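Local atomic coordinates of putative cathepsin d (Ixodes ricinus, PDB entry 5N7Q), a protein that probably cleaves proteins as a pepsin-like aspartic endopeptidase of the A1 family, and is inhibited by pepstatin A. Residues T67-R73 with G86-V92; K205-A209 with Q245-G249; F318-Y323 with F335-A339. One frame throughout, in Å; residues are numbered along the deposited sequence. Where two conformers were deposited one is given.

Contact 1. Residues T67-R73 with G86-V92; sequences TYEADGR and GFISKDV
T67 meets D91 at the open end of an antiparallel beta hairpin, where strand 82-95 runs back along strand 69-79 in the N-terminal half of the pepsin-like fold. T67 OG1 donates to D91 OD1 over 2.6 Å, on the syn side of the carboxylate. The same OD1 takes the backbone N of V92, while OD2 is held by S65 and Y60; a carboxylate suits this strand position because its two oxygens can accept several donors. Y68 brings the edge of its ring to S89, CE1 lying 3.8 Å from OG, a hydroxyl whose stronger partner is E107. E69 and K90 form a hydrogen-bonded pair, E69 N to K90 O and K90 N to E69 O both 2.9 Å. Their charged ends stay beyond salt-bridge range and share water 1. At D71, water 2 links the backbone N to S89 OG; CG, opposite the backbone N (chi1 179°), lays the carboxylate beside CG2 of I88. G72, at a positive phi of 92° that suits glycine, donates its N to I88 O. R73 grips D71 side-on, NE to OD1 and NH2 to OD2, in a salt bridge; an Asx turn adds R73 N to the anti lone pair of D71 OD1, at 3.0 Å.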
loop_
_atom_site.group_PDB
_atom_site.type_symbol
_atom_site.label_atom_id
_atom_site.label_comp_id
_atom_site.label_asym_id
_atom_site.label_seq_id
_atom_site.Cartn_x
_atom_site.Cartn_y
_atom_site.Cartn_z
ATOM N N THR A 67 -30.035 1.452 -0.762
ATOM C CA THR A 67 -29.439 0.488 0.145
ATOM C C THR A 67 -28.618 1.117 1.283
ATOM O O THR A 67 -28.107 0.401 2.157
ATOM C CB THR A 67 -28.598 -0.543 -0.638
ATOM O OG1 THR A 67 -27.769 0.140 -1.568
ATOM C CG2 THR A 67 -29.535 -1.532 -1.376
ATOM N N TYR A 68 -28.518 2.456 1.291
ATOM C CA TYR A 68 -27.877 3.177 2.379
ATOM C C TYR A 68 -28.533 2.935 3.726
ATOM O O TYR A 68 -29.778 2.931 3.822
ATOM C CB TYR A 68 -27.883 4.665 2.075
ATOM C CG TYR A 68 -27.846 5.593 3.270
ATOM C CD1 TYR A 68 -26.677 5.785 4.016
ATOM C CD2 TYR A 68 -29.004 6.292 3.649
ATOM C CE1 TYR A 68 -26.655 6.638 5.109
ATOM C CE2 TYR A 68 -28.986 7.142 4.726
ATOM C CZ TYR A 68 -27.819 7.324 5.446
ATOM O OH TYR A 68 -27.816 8.169 6.535
ATOM N N GLU A 69 -27.703 2.731 4.745
ATOM C CA GLU A 69 -28.148 2.699 6.120
ATOM C C GLU A 69 -27.293 3.632 6.929
ATOM O O GLU A 69 -26.054 3.605 6.847
ATOM C CB GLU A 69 -28.050 1.281 6.698
ATOM C CG GLU A 69 -28.911 0.252 5.993
ATOM C CD GLU A 69 -28.597 -1.134 6.507
ATOM O OE1 GLU A 69 -29.196 -1.521 7.526
ATOM O OE2 GLU A 69 -27.732 -1.815 5.919
ATOM N N ALA A 70 -27.934 4.477 7.727
ATOM C CA ALA A 70 -27.240 5.410 8.591
ATOM C C ALA A 70 -26.483 4.713 9.710
ATOM O O ALA A 70 -26.856 3.616 10.152
ATOM C CB ALA A 70 -28.255 6.385 9.187
ATOM N N ASP A 71 -25.421 5.351 10.170
ATOM C CA ASP A 71 -24.734 4.961 11.392
ATOM C C ASP A 71 -24.468 6.249 12.144
ATOM O O ASP A 71 -25.082 6.505 13.187
ATOM C CB ASP A 71 -23.473 4.149 11.063
ATOM C CG ASP A 71 -22.699 3.732 12.304
ATOM O OD1 ASP A 71 -22.294 4.577 13.128
ATOM O OD2 ASP A 71 -22.469 2.510 12.442
ATOM N N GLY A 72 -23.582 7.090 11.629
ATOM C CA GLY A 72 -23.385 8.400 12.212
ATOM C C GLY A 72 -22.322 8.542 13.267
ATOM O O GLY A 72 -22.048 9.654 13.694
ATOM N N ARG A 73 -21.641 7.461 13.647
ATOM C CA ARG A 73 -20.515 7.611 14.555
ATOM C C ARG A 73 -19.420 8.446 13.915
ATOM O O ARG A 73 -19.124 8.275 12.740
ATOM C CB ARG A 73 -19.901 6.274 14.929
ATOM C CG ARG A 73 -20.711 5.482 15.941
ATOM C CD ARG A 73 -20.131 4.096 16.134
ATOM N NE ARG A 73 -20.350 3.290 14.949
ATOM C CZ ARG A 73 -19.711 2.159 14.630
ATOM N NH1 ARG A 73 -18.754 1.662 15.415
ATOM N NH2 ARG A 73 -20.036 1.529 13.514
ATOM N N GLY A 86 -14.785 12.242 9.668
ATOM C CA GLY A 86 -16.156 12.400 9.203
ATOM C C GLY A 86 -17.062 11.505 10.030
ATOM O O GLY A 86 -16.792 11.302 11.219
ATOM N N PHE A 87 -18.055 10.893 9.395
ATOM C CA PHE A 87 -18.980 9.980 10.074
ATOM C C PHE A 87 -19.175 8.710 9.286
ATOM O O PHE A 87 -19.031 8.695 8.054
ATOM C CB PHE A 87 -20.335 10.675 10.331
ATOM C CG PHE A 87 -21.041 11.109 9.078
ATOM C CD1 PHE A 87 -20.763 12.342 8.494
ATOM C CD2 PHE A 87 -21.959 10.274 8.454
ATOM C CE1 PHE A 87 -21.409 12.729 7.322
ATOM C CE2 PHE A 87 -22.594 10.662 7.290
ATOM C CZ PHE A 87 -22.327 11.883 6.720
ATOM N N ILE A 88 -19.560 7.644 9.993
ATOM C CA ILE A 88 -19.746 6.341 9.381
ATOM C C ILE A 88 -21.141 6.201 8.751
ATOM O O ILE A 88 -22.150 6.712 9.301
ATOM C CB ILE A 88 -19.551 5.219 10.420
ATOM C CG1 ILE A 88 -18.128 5.270 11.008
ATOM C CG2 ILE A 88 -19.826 3.849 9.811
ATOM C CD1 ILE A 88 -17.028 4.940 10.025
ATOM N N SER A 89 -21.197 5.534 7.599
ATOM C CA SER A 89 -22.454 5.075 6.971
ATOM C C SER A 89 -22.241 3.643 6.511
ATOM O O SER A 89 -21.149 3.097 6.658
ATOM C CB SER A 89 -22.829 5.988 5.793
ATOM O OG SER A 89 -23.131 7.301 6.271
ATOM N N LYS A 90 -23.291 3.013 6.004
ATOM C CA LYS A 90 -23.200 1.632 5.520
ATOM C C LYS A 90 -23.937 1.505 4.211
ATOM O O LYS A 90 -25.019 2.081 4.038
ATOM C CB LYS A 90 -23.810 0.719 6.595
ATOM C CG LYS A 90 -23.755 -0.791 6.387
ATOM C CD LYS A 90 -23.900 -1.560 7.725
ATOM C CE LYS A 90 -25.188 -1.220 8.479
ATOM N NZ LYS A 90 -25.440 -2.123 9.657
ATOM N N ASP A 91 -23.377 0.767 3.257
ATOM C CA ASP A 91 -24.026 0.594 1.958
ATOM C C ASP A 91 -23.390 -0.604 1.263
ATOM O O ASP A 91 -22.417 -1.191 1.773
ATOM C CB ASP A 91 -23.913 1.881 1.104
ATOM C CG ASP A 91 -25.101 2.090 0.188
ATOM O OD1 ASP A 91 -25.713 1.072 -0.218
ATOM O OD2 ASP A 91 -25.402 3.245 -0.166
ATOM N N VAL A 92 -23.949 -0.965 0.126
ATOM C CA VAL A 92 -23.364 -1.964 -0.765
ATOM C C VAL A 92 -22.064 -1.423 -1.359
ATOM O O VAL A 92 -22.031 -0.283 -1.792
ATOM C CB VAL A 92 -24.348 -2.287 -1.915
ATOM C CG1 VAL A 92 -23.697 -3.190 -2.965
ATOM C CG2 VAL A 92 -25.621 -2.937 -1.374
HETATM O O HOH W 1 -28.382 -3.473 9.063
HETATM O O HOH W 2 -24.722 7.790 8.573
#

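Contact 2. Residues K205-A209 with Q245-G249; sequences KSVSA and QYLGG
The hydrogen bond that joins the two segments runs from the backbone N of S208 to the phenolic OH of Y246, 2.9 Å long and fairly straight, with 160° at the hydrogen. The donor lies in the plane of the ring, at its edge. Y246 OH has a second partner in the carbonyl O of A213, so one hydroxyl ties two parts of the chain beyond strand 198-206 to the helix. Tyrosine suits the place because its long, rigid side chain spans the gap between helix and strand, whose nearest CA atoms, in S206 and Y246, are 8.3 Å apart. With CG anti to the backbone N (chi1 -170°), the ring is carried from the helix to the S206-S208 backbone.

The remaining contacts are van der Waals. OG of S206 sits at the ring edge, 3.6 Å from CE2 of Y246. CB of S208 rests 3.4 Å from Y246 OH. Small serines let the ring edge come close while their hydroxyls hydrogen-bond to backbone groups, S206 to N269 O and S208 to S210 N. CD2 of L247 reaches S206 OG at 4.1 Å, and P268 touches L247 and both serines.

G248, at a positive phi readily adopted by glycine, closes helix 237-247 with a Schellman motif. Here a helix C-terminus packs, through a tyrosine, on a strand's end region in the C-terminal lobe of the pepsin-like fold.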
loop_
_atom_site.group_PDB
_atom_site.type_symbol
_atom_site.label_atom_id
_atom_site.label_comp_id
_atom_site.label_asym_id
_atom_site.label_seq_id
_atom_site.Cartn_x
_atom_site.Cartn_y
_atom_site.Cartn_z
ATOM N N LYS A 205 20.934 -6.012 3.443
ATOM C CA LYS A 205 22.348 -5.752 3.127
ATOM C C LYS A 205 22.524 -5.126 1.779
ATOM O O LYS A 205 21.646 -5.224 0.918
ATOM C CB LYS A 205 23.157 -7.045 3.182
ATOM C CG LYS A 205 22.805 -8.068 2.118
ATOM C CD LYS A 205 23.653 -9.326 2.230
ATOM C CE LYS A 205 23.129 -10.404 1.285
ATOM N NZ LYS A 205 23.833 -11.706 1.428
ATOM N N SER A 206 23.683 -4.498 1.595
ATOM C CA SER A 206 24.112 -4.031 0.289
ATOM C C SER A 206 25.584 -4.342 0.170
ATOM O O SER A 206 26.340 -4.096 1.120
ATOM C CB SER A 206 23.882 -2.533 0.156
ATOM O OG SER A 206 24.123 -2.152 -1.190
ATOM N N VAL A 207 25.982 -4.912 -0.954
ATOM C CA VAL A 207 27.356 -5.358 -1.166
ATOM C C VAL A 207 27.808 -4.731 -2.472
ATOM O O VAL A 207 27.448 -5.189 -3.550
ATOM C CB VAL A 207 27.427 -6.896 -1.242
ATOM C CG1 VAL A 207 28.878 -7.361 -1.302
ATOM C CG2 VAL A 207 26.689 -7.529 -0.072
ATOM N N SER A 208 28.604 -3.678 -2.390
ATOM C CA SER A 208 29.066 -2.989 -3.585
ATOM C C SER A 208 30.347 -3.601 -4.115
ATOM O O SER A 208 31.221 -3.965 -3.334
ATOM C CB SER A 208 29.314 -1.523 -3.279
ATOM O OG SER A 208 29.777 -0.858 -4.438
ATOM N N ALA A 209 30.474 -3.658 -5.440
ATOM C CA ALA A 209 31.738 -3.983 -6.094
ATOM C C ALA A 209 32.797 -2.878 -5.960
ATOM O O ALA A 209 33.989 -3.152 -6.109
ATOM C CB ALA A 209 31.493 -4.307 -7.569
ATOM N N GLN A 245 23.961 6.569 3.365
ATOM C CA GLN A 245 25.386 6.933 3.345
ATOM C C GLN A 245 26.197 5.996 2.452
ATOM O O GLN A 245 27.017 6.466 1.639
ATOM C CB GLN A 245 25.950 6.914 4.759
ATOM C CG GLN A 245 27.319 7.594 4.801
ATOM C CD GLN A 245 27.832 7.704 6.207
ATOM O OE1 GLN A 245 27.064 7.994 7.136
ATOM N NE2 GLN A 245 29.126 7.475 6.386
ATOM N N TYR A 246 25.952 4.688 2.568
ATOM C CA TYR A 246 26.639 3.704 1.725
ATOM C C TYR A 246 26.323 3.923 0.247
ATOM O O TYR A 246 27.176 3.722 -0.614
ATOM C CB TYR A 246 26.201 2.301 2.149
ATOM C CG TYR A 246 26.983 1.157 1.551
ATOM C CD1 TYR A 246 28.256 0.845 2.028
ATOM C CD2 TYR A 246 26.438 0.324 0.577
ATOM C CE1 TYR A 246 28.967 -0.223 1.523
ATOM C CE2 TYR A 246 27.151 -0.742 0.054
ATOM C CZ TYR A 246 28.423 -1.049 0.559
ATOM O OH TYR A 246 29.142 -2.124 0.055
ATOM N N LEU A 247 25.070 4.300 -0.051
ATOM C CA LEU A 247 24.634 4.505 -1.445
ATOM C C LEU A 247 24.997 5.855 -2.037
ATOM O O LEU A 247 24.841 6.063 -3.255
ATOM C CB LEU A 247 23.129 4.291 -1.555
ATOM C CG LEU A 247 22.588 2.915 -1.152
ATOM C CD1 LEU A 247 21.073 2.928 -1.241
ATOM C CD2 LEU A 247 23.143 1.780 -1.993
ATOM N N GLY A 248 25.438 6.785 -1.201
ATOM C CA GLY A 248 25.717 8.162 -1.656
ATOM C C GLY A 248 24.484 9.058 -1.675
ATOM O O GLY A 248 24.449 10.073 -2.371
ATOM N N GLY A 249 23.446 8.677 -0.926
ATOM C CA GLY A 249 22.271 9.517 -0.741
ATOM C C GLY A 249 22.495 10.628 0.257
ATOM O O GLY A 249 23.096 10.401 1.317
#

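Contact 3. Residues F318-Y323 with F335-A339; sequences FLGPYY and FAEVA
The closing beta hairpin, strand 322-327 with strand 332-337, belongs to the interdomain sheet joining the lobes of pepsin-like enzymes, pairing with strands 155-160 and 187-190; helix 316-319 precedes it. Helix and hairpin meet in an edge-to-face aromatic pair: F318 points its edge at one face of F335, planes at 87°, with F318 CE2 3.8 Å from F335 CE1. CG of F318 stands anti to its own nitrogen (chi1 -167°), which swings the ring toward the strand, and Y322 CD2 lies over the centre of one F318 face. L319 meets the edge of the F335 ring through CD2, so a flat phenyl group serves two neighbours at once. In the ladder, A336 N donates to Y323 O over 3.0 Å, and the return bond from Y323 N to A336 O is bent and weak. Y322 and E337 form the adjoining non-hydrogen-bonded pair. Next along, V338 N donates to P321 O at 2.9 Å, from above the carbonyl plane, and the branched V338 side chain packs on the carbonyls of G320 and P321. Y322 OH and Y323 OH find partners in S280 O and D178 N. Apolar side chains thus join helix to hairpin, while backbone bonds fix the register near the C-terminus.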
loop_
_atom_site.group_PDB
_atom_site.type_symbol
_atom_site.label_atom_id
_atom_site.label_comp_id
_atom_site.label_asym_id
_atom_site.label_seq_id
_atom_site.Cartn_x
_atom_site.Cartn_y
_atom_site.Cartn_z
ATOM N N PHE A 318 9.281 -2.466 -3.148
ATOM C CA PHE A 318 9.449 -3.921 -2.950
ATOM C C PHE A 318 8.343 -4.746 -3.581
ATOM O O PHE A 318 8.606 -5.790 -4.208
ATOM C CB PHE A 318 9.535 -4.262 -1.440
ATOM C CG PHE A 318 9.998 -5.651 -1.141
ATOM C CD1 PHE A 318 11.351 -5.944 -1.079
ATOM C CD2 PHE A 318 9.097 -6.677 -0.932
ATOM C CE1 PHE A 318 11.787 -7.218 -0.806
ATOM C CE2 PHE A 318 9.537 -7.966 -0.684
ATOM C CZ PHE A 318 10.861 -8.240 -0.595
ATOM N N LEU A 319 7.109 -4.277 -3.445
ATOM C CA LEU A 319 5.941 -5.070 -3.820
ATOM C C LEU A 319 5.699 -5.068 -5.325
ATOM O O LEU A 319 4.884 -5.841 -5.816
ATOM C CB LEU A 319 4.701 -4.531 -3.061
ATOM C CG LEU A 319 4.777 -4.581 -1.529
ATOM C CD1 LEU A 319 3.585 -3.816 -0.945
ATOM C CD2 LEU A 319 4.841 -6.002 -1.023
ATOM N N GLY A 320 6.406 -4.234 -6.067
ATOM C CA GLY A 320 6.436 -4.331 -7.533
ATOM C C GLY A 320 7.245 -5.498 -8.062
ATOM O O GLY A 320 6.737 -6.333 -8.820
ATOM N N PRO A 321 8.536 -5.570 -7.701
ATOM C CA PRO A 321 9.356 -6.695 -8.218
ATOM C C PRO A 321 8.993 -8.050 -7.593
ATOM O O PRO A 321 9.356 -9.093 -8.147
ATOM C CB PRO A 321 10.814 -6.269 -7.894
ATOM C CG PRO A 321 10.690 -5.189 -6.888
ATOM C CD PRO A 321 9.387 -4.494 -7.157
ATOM N N TYR A 322 8.293 -8.018 -6.458
ATOM C CA TYR A 322 7.844 -9.241 -5.787
ATOM C C TYR A 322 6.330 -9.257 -5.668
ATOM O O TYR A 322 5.743 -8.497 -4.913
ATOM C CB TYR A 322 8.575 -9.416 -4.452
ATOM C CG TYR A 322 10.073 -9.517 -4.730
ATOM C CD1 TYR A 322 10.591 -10.632 -5.361
ATOM C CD2 TYR A 322 10.937 -8.454 -4.512
ATOM C CE1 TYR A 322 11.914 -10.712 -5.717
ATOM C CE2 TYR A 322 12.265 -8.520 -4.860
ATOM C CZ TYR A 322 12.743 -9.650 -5.486
ATOM O OH TYR A 322 14.088 -9.723 -5.819
ATOM N N TYR A 323 5.701 -10.095 -6.487
ATOM C CA TYR A 323 4.277 -10.399 -6.394
ATOM C C TYR A 323 3.968 -10.923 -4.981
ATOM O O TYR A 323 4.738 -11.720 -4.443
ATOM C CB TYR A 323 3.962 -11.464 -7.419
ATOM C CG TYR A 323 2.508 -11.811 -7.611
ATOM C CD1 TYR A 323 1.589 -10.846 -8.048
ATOM C CD2 TYR A 323 2.041 -13.095 -7.413
ATOM C CE1 TYR A 323 0.261 -11.154 -8.250
ATOM C CE2 TYR A 323 0.715 -13.414 -7.610
ATOM C CZ TYR A 323 -0.182 -12.462 -8.050
ATOM O OH TYR A 323 -1.492 -12.789 -8.271
ATOM N N PHE A 335 5.808 -14.182 -1.103
ATOM C CA PHE A 335 6.522 -13.336 -2.066
ATOM C C PHE A 335 7.064 -14.222 -3.194
ATOM O O PHE A 335 7.615 -15.286 -2.941
ATOM C CB PHE A 335 7.695 -12.569 -1.446
ATOM C CG PHE A 335 7.295 -11.570 -0.396
ATOM C CD1 PHE A 335 6.571 -10.426 -0.730
ATOM C CD2 PHE A 335 7.637 -11.776 0.926
ATOM C CE1 PHE A 335 6.215 -9.503 0.248
ATOM C CE2 PHE A 335 7.271 -10.867 1.898
ATOM C CZ PHE A 335 6.568 -9.745 1.570
ATOM N N ALA A 336 6.948 -13.754 -4.422
ATOM C CA ALA A 336 7.604 -14.415 -5.565
ATOM C C ALA A 336 8.068 -13.365 -6.570
ATOM O O ALA A 336 7.432 -12.354 -6.741
ATOM C CB ALA A 336 6.680 -15.408 -6.239
ATOM N N GLU A 337 9.107 -13.689 -7.316
ATOM C CA GLU A 337 9.592 -12.824 -8.374
ATOM C C GLU A 337 8.483 -12.548 -9.372
ATOM O O GLU A 337 7.858 -13.465 -9.866
ATOM C CB GLU A 337 10.728 -13.539 -9.104
ATOM C CG GLU A 337 11.413 -12.689 -10.140
ATOM C CD GLU A 337 12.669 -13.326 -10.734
ATOM O OE1 GLU A 337 13.054 -14.466 -10.364
ATOM O OE2 GLU A 337 13.284 -12.655 -11.592
ATOM N N VAL A 338 8.265 -11.290 -9.690
ATOM C CA VAL A 338 7.201 -10.899 -10.606
ATOM C C VAL A 338 7.487 -11.411 -12.025
ATOM O O VAL A 338 8.651 -11.621 -12.384
ATOM C CB VAL A 338 6.957 -9.369 -10.519
ATOM C CG1 VAL A 338 8.050 -8.587 -11.249
ATOM C CG2 VAL A 338 5.573 -8.990 -11.007
ATOM N N ALA A 339 6.436 -11.649 -12.811
ATOM C CA ALA A 339 6.618 -12.106 -14.202
ATOM C C ALA A 339 6.530 -10.941 -15.165
ATOM O O ALA A 339 5.696 -10.932 -16.097
ATOM C CB ALA A 339 5.600 -13.161 -14.570
ATOM O OXT ALA A 339 7.284 -9.972 -15.014
#

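Overall arrangement
The three contacts follow one another along the chain and none touches another. Contact 1 and contact 2 are peripheral, with centres 50 Å apart on opposite sides of the centre of the chain, as expected of the two-lobed pepsin-like fold. Contact 3 lies off the line between them, its centre 37 Å from that of contact 1 and 22 Å from that of contact 2; its nearest atoms are still about 10 Å from contact 2. Contact 3 is also the one close to the probable catalytic pair: the side chain of L319 is about 5 Å from that of D227 and about 9 Å from that of D36. Contacts 1 and 2 lie away from these aspartates.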